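Local atomic coordinates of colicin-B (Escherichia coli, PDB entry 1RH1), a protein that kills Escherichia coli and closely related bacteria by forming channels that depolarize the cytoplasmic membrane and dissipate cellular energy. Residues 322-334 with 345-359. Sequence-based numbering, arbitrary orientation.
Sequences LTKTSEVIISVGD and KALSREIAENINNFQ
I329 sits as a knob in a hole formed by S348, I351, A352 and I355 on the buried side of this helix pair. Its two branches divide the work: CG2, anti to the backbone N, lies 3.9 Å from I351 CG2 and also faces A352, whereas CG1 meets I355 CD1, the two side chains crossing at about a right angle. Further along, the CG2 methyl of T325 rests against both branch ends of I355, 3.7 Å from its CG2, and L322 lays CD2 obliquely against the same side chain. Small residues bring the backbones together; the CA atoms of S326 and A352 are 4.3 Å apart, with a weak 3.4 Å hydrogen bond from S326 OG to A352 O, and S348 packs its CB and OG on G333, OG 3.2 Å from the CA of this side-chain-less residue. The helices form an antiparallel hairpin, 178° between their directions and 8.2 Å between axes, within the helical pore-forming domain of a channel-forming colicin; 322-334 belongs to the long helix 291-340, and I493 of helix 479-495 closes over I329, I351 and I355. Toward solvent the contact passes to polar and partly exposed side chains. I330 still packs on A352 CB, while N356 swings ND2 across to S326 CB. At the turn end, R349, bent at chi2 and chi3, brings NH2 3.2 Å from D334 OD2 in a salt bridge whose carboxylate and guanidinium planes stand 88° apart.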
# COMPACT_ATOMS: atom_id res chain seq x y z
N LEU A 322 -13.83 -16.36 -2.84
CA LEU A 322 -14.53 -16.05 -4.06
C LEU A 322 -13.96 -16.93 -5.18
O LEU A 322 -14.77 -17.42 -5.96
CB LEU A 322 -14.37 -14.54 -4.38
CG LEU A 322 -15.12 -13.50 -3.54
CD1 LEU A 322 -14.50 -12.15 -3.80
CD2 LEU A 322 -16.60 -13.46 -3.88
N THR A 323 -12.63 -17.21 -5.25
CA THR A 323 -12.15 -18.06 -6.34
C THR A 323 -12.58 -19.49 -6.14
O THR A 323 -13.02 -20.09 -7.11
CB THR A 323 -10.63 -18.10 -6.51
OG1 THR A 323 -10.08 -18.73 -5.37
CG2 THR A 323 -10.06 -16.71 -6.75
N LYS A 324 -12.52 -20.06 -4.93
CA LYS A 324 -13.07 -21.38 -4.72
C LYS A 324 -14.58 -21.38 -5.03
O LYS A 324 -15.03 -22.33 -5.66
CB LYS A 324 -12.84 -21.83 -3.28
CG LYS A 324 -13.18 -23.30 -2.96
CD LYS A 324 -12.36 -24.24 -3.83
CE LYS A 324 -12.28 -25.69 -3.37
NZ LYS A 324 -13.54 -26.40 -3.45
N THR A 325 -15.38 -20.35 -4.70
CA THR A 325 -16.81 -20.39 -4.98
C THR A 325 -17.08 -20.49 -6.47
O THR A 325 -17.82 -21.35 -6.92
CB THR A 325 -17.50 -19.14 -4.41
OG1 THR A 325 -17.35 -19.24 -3.01
CG2 THR A 325 -18.98 -19.06 -4.70
N SER A 326 -16.37 -19.64 -7.22
CA SER A 326 -16.42 -19.59 -8.67
C SER A 326 -16.22 -20.99 -9.26
O SER A 326 -17.04 -21.46 -10.04
CB SER A 326 -15.33 -18.68 -9.14
OG SER A 326 -15.41 -18.46 -10.53
N GLU A 327 -15.19 -21.68 -8.80
CA GLU A 327 -14.85 -23.01 -9.25
C GLU A 327 -15.96 -24.00 -8.93
O GLU A 327 -16.34 -24.77 -9.80
CB GLU A 327 -13.54 -23.33 -8.58
CG GLU A 327 -12.78 -24.61 -8.87
CD GLU A 327 -11.58 -24.74 -7.91
OE1 GLU A 327 -11.61 -25.60 -7.02
OE2 GLU A 327 -10.62 -23.96 -8.04
N VAL A 328 -16.54 -23.95 -7.73
CA VAL A 328 -17.62 -24.84 -7.33
C VAL A 328 -18.89 -24.56 -8.12
O VAL A 328 -19.60 -25.47 -8.53
CB VAL A 328 -17.88 -24.68 -5.83
CG1 VAL A 328 -19.07 -25.51 -5.40
CG2 VAL A 328 -16.66 -25.14 -5.06
N ILE A 329 -19.18 -23.28 -8.36
CA ILE A 329 -20.34 -22.89 -9.15
C ILE A 329 -20.14 -23.35 -10.58
O ILE A 329 -21.12 -23.63 -11.26
CB ILE A 329 -20.51 -21.34 -9.08
CG1 ILE A 329 -20.83 -20.95 -7.67
CG2 ILE A 329 -21.61 -20.85 -10.00
CD1 ILE A 329 -21.98 -21.72 -7.00
N ILE A 330 -18.90 -23.48 -11.06
CA ILE A 330 -18.70 -23.97 -12.41
C ILE A 330 -18.80 -25.45 -12.51
O ILE A 330 -19.30 -25.94 -13.53
CB ILE A 330 -17.37 -23.48 -12.92
CG1 ILE A 330 -17.67 -22.04 -13.34
CG2 ILE A 330 -16.79 -24.30 -14.09
CD1 ILE A 330 -16.39 -21.25 -13.63
N SER A 331 -18.34 -26.15 -11.46
CA SER A 331 -18.48 -27.59 -11.41
C SER A 331 -19.98 -27.92 -11.42
O SER A 331 -20.38 -28.74 -12.23
CB SER A 331 -17.81 -28.11 -10.15
OG SER A 331 -18.72 -28.40 -9.08
N VAL A 332 -20.83 -27.27 -10.60
CA VAL A 332 -22.28 -27.44 -10.56
C VAL A 332 -22.84 -27.28 -11.97
O VAL A 332 -23.65 -28.06 -12.45
CB VAL A 332 -22.88 -26.38 -9.59
CG1 VAL A 332 -24.38 -26.14 -9.79
CG2 VAL A 332 -22.64 -26.90 -8.18
N GLY A 333 -22.32 -26.26 -12.64
CA GLY A 333 -22.68 -25.97 -14.00
C GLY A 333 -22.36 -27.15 -14.89
O GLY A 333 -23.24 -27.58 -15.62
N ASP A 334 -21.14 -27.68 -14.76
CA ASP A 334 -20.73 -28.84 -15.52
C ASP A 334 -21.63 -30.01 -15.17
O ASP A 334 -22.30 -30.44 -16.10
CB ASP A 334 -19.26 -29.17 -15.23
CG ASP A 334 -18.20 -28.23 -15.85
OD1 ASP A 334 -17.03 -28.32 -15.46
OD2 ASP A 334 -18.49 -27.42 -16.72
N LYS A 345 -25.08 -24.54 -18.54
CA LYS A 345 -23.64 -24.32 -18.33
C LYS A 345 -23.15 -22.87 -18.43
O LYS A 345 -22.30 -22.40 -17.66
CB LYS A 345 -22.81 -25.11 -19.33
CG LYS A 345 -22.75 -26.61 -19.16
CD LYS A 345 -21.56 -27.11 -19.94
CE LYS A 345 -21.34 -28.60 -19.68
NZ LYS A 345 -22.43 -29.41 -20.22
N ALA A 346 -23.70 -22.15 -19.43
CA ALA A 346 -23.36 -20.77 -19.74
C ALA A 346 -23.75 -19.77 -18.68
O ALA A 346 -23.05 -18.78 -18.45
CB ALA A 346 -24.04 -20.36 -21.02
N LEU A 347 -24.93 -20.04 -18.08
CA LEU A 347 -25.42 -19.28 -16.94
C LEU A 347 -24.44 -19.50 -15.79
O LEU A 347 -23.93 -18.52 -15.29
CB LEU A 347 -26.81 -19.76 -16.55
CG LEU A 347 -27.45 -19.20 -15.29
CD1 LEU A 347 -27.84 -17.74 -15.44
CD2 LEU A 347 -28.69 -19.99 -15.02
N SER A 348 -24.10 -20.72 -15.36
CA SER A 348 -23.09 -20.92 -14.34
C SER A 348 -21.80 -20.16 -14.61
O SER A 348 -21.30 -19.58 -13.66
CB SER A 348 -22.76 -22.38 -14.19
OG SER A 348 -23.89 -22.99 -13.60
N ARG A 349 -21.31 -20.06 -15.88
CA ARG A 349 -20.11 -19.26 -16.17
C ARG A 349 -20.40 -17.85 -15.66
O ARG A 349 -19.63 -17.37 -14.84
CB ARG A 349 -19.79 -19.08 -17.67
CG ARG A 349 -19.69 -20.26 -18.63
CD ARG A 349 -18.61 -21.29 -18.34
NE ARG A 349 -19.18 -22.58 -17.94
CZ ARG A 349 -19.08 -23.73 -18.64
NH1 ARG A 349 -18.45 -23.81 -19.82
NH2 ARG A 349 -19.63 -24.84 -18.13
N GLU A 350 -21.54 -17.27 -16.07
CA GLU A 350 -22.00 -15.96 -15.60
C GLU A 350 -22.12 -15.82 -14.08
O GLU A 350 -21.60 -14.85 -13.55
CB GLU A 350 -23.37 -15.62 -16.17
CG GLU A 350 -23.45 -15.22 -17.62
CD GLU A 350 -23.00 -13.79 -17.87
OE1 GLU A 350 -21.85 -13.57 -18.26
OE2 GLU A 350 -23.82 -12.88 -17.67
N ILE A 351 -22.74 -16.75 -13.34
CA ILE A 351 -22.85 -16.59 -11.90
C ILE A 351 -21.46 -16.67 -11.30
O ILE A 351 -21.08 -15.79 -10.53
CB ILE A 351 -23.76 -17.67 -11.29
CG1 ILE A 351 -25.17 -17.47 -11.80
CG2 ILE A 351 -23.77 -17.55 -9.79
CD1 ILE A 351 -26.29 -18.25 -11.09
N ALA A 352 -20.65 -17.65 -11.71
CA ALA A 352 -19.29 -17.71 -11.24
C ALA A 352 -18.48 -16.48 -11.63
O ALA A 352 -17.70 -16.02 -10.81
CB ALA A 352 -18.62 -18.91 -11.80
N GLU A 353 -18.66 -15.89 -12.83
CA GLU A 353 -17.96 -14.67 -13.25
C GLU A 353 -18.32 -13.54 -12.29
O GLU A 353 -17.46 -12.89 -11.71
CB GLU A 353 -18.35 -14.25 -14.67
CG GLU A 353 -17.66 -15.03 -15.81
CD GLU A 353 -18.25 -14.95 -17.24
OE1 GLU A 353 -18.80 -13.90 -17.63
OE2 GLU A 353 -18.15 -15.95 -17.97
N ASN A 354 -19.63 -13.37 -12.06
CA ASN A 354 -20.12 -12.38 -11.13
C ASN A 354 -19.65 -12.53 -9.69
O ASN A 354 -19.45 -11.53 -8.99
CB ASN A 354 -21.62 -12.42 -11.16
CG ASN A 354 -22.15 -11.44 -12.18
OD1 ASN A 354 -21.98 -11.60 -13.39
ND2 ASN A 354 -22.80 -10.40 -11.66
N ILE A 355 -19.48 -13.77 -9.24
CA ILE A 355 -19.03 -13.98 -7.88
C ILE A 355 -17.53 -13.70 -7.85
O ILE A 355 -17.06 -13.00 -6.94
CB ILE A 355 -19.32 -15.45 -7.42
CG1 ILE A 355 -20.80 -15.73 -7.40
CG2 ILE A 355 -18.80 -15.65 -6.02
CD1 ILE A 355 -21.18 -17.16 -7.00
N ASN A 356 -16.81 -14.16 -8.88
CA ASN A 356 -15.38 -14.02 -8.90
C ASN A 356 -14.92 -12.58 -8.99
O ASN A 356 -13.75 -12.27 -8.78
CB ASN A 356 -14.78 -14.77 -10.05
CG ASN A 356 -13.39 -15.22 -9.65
OD1 ASN A 356 -12.36 -14.65 -10.02
ND2 ASN A 356 -13.32 -16.24 -8.81
N ASN A 357 -15.85 -11.67 -9.27
CA ASN A 357 -15.56 -10.24 -9.28
C ASN A 357 -16.31 -9.43 -8.23
O ASN A 357 -16.05 -8.24 -8.03
CB ASN A 357 -15.89 -9.67 -10.65
CG ASN A 357 -15.17 -10.36 -11.78
OD1 ASN A 357 -15.74 -10.42 -12.86
ND2 ASN A 357 -13.97 -10.90 -11.55
N PHE A 358 -17.26 -10.08 -7.56
CA PHE A 358 -18.12 -9.51 -6.55
C PHE A 358 -17.41 -8.82 -5.41
O PHE A 358 -18.06 -8.18 -4.60
CB PHE A 358 -18.96 -10.61 -6.04
CG PHE A 358 -20.20 -10.11 -5.38
CD1 PHE A 358 -21.30 -9.85 -6.17
CD2 PHE A 358 -20.24 -9.97 -3.99
CE1 PHE A 358 -22.48 -9.43 -5.58
CE2 PHE A 358 -21.41 -9.55 -3.40
CZ PHE A 358 -22.52 -9.28 -4.19
N GLN A 359 -16.08 -8.91 -5.30
CA GLN A 359 -15.32 -8.20 -4.29
C GLN A 359 -15.61 -6.70 -4.30
O GLN A 359 -15.60 -5.98 -5.31
CB GLN A 359 -13.87 -8.50 -4.56
CG GLN A 359 -12.93 -8.05 -3.47
CD GLN A 359 -11.64 -8.86 -3.52
OE1 GLN A 359 -11.36 -9.56 -4.50
NE2 GLN A 359 -10.82 -8.80 -2.45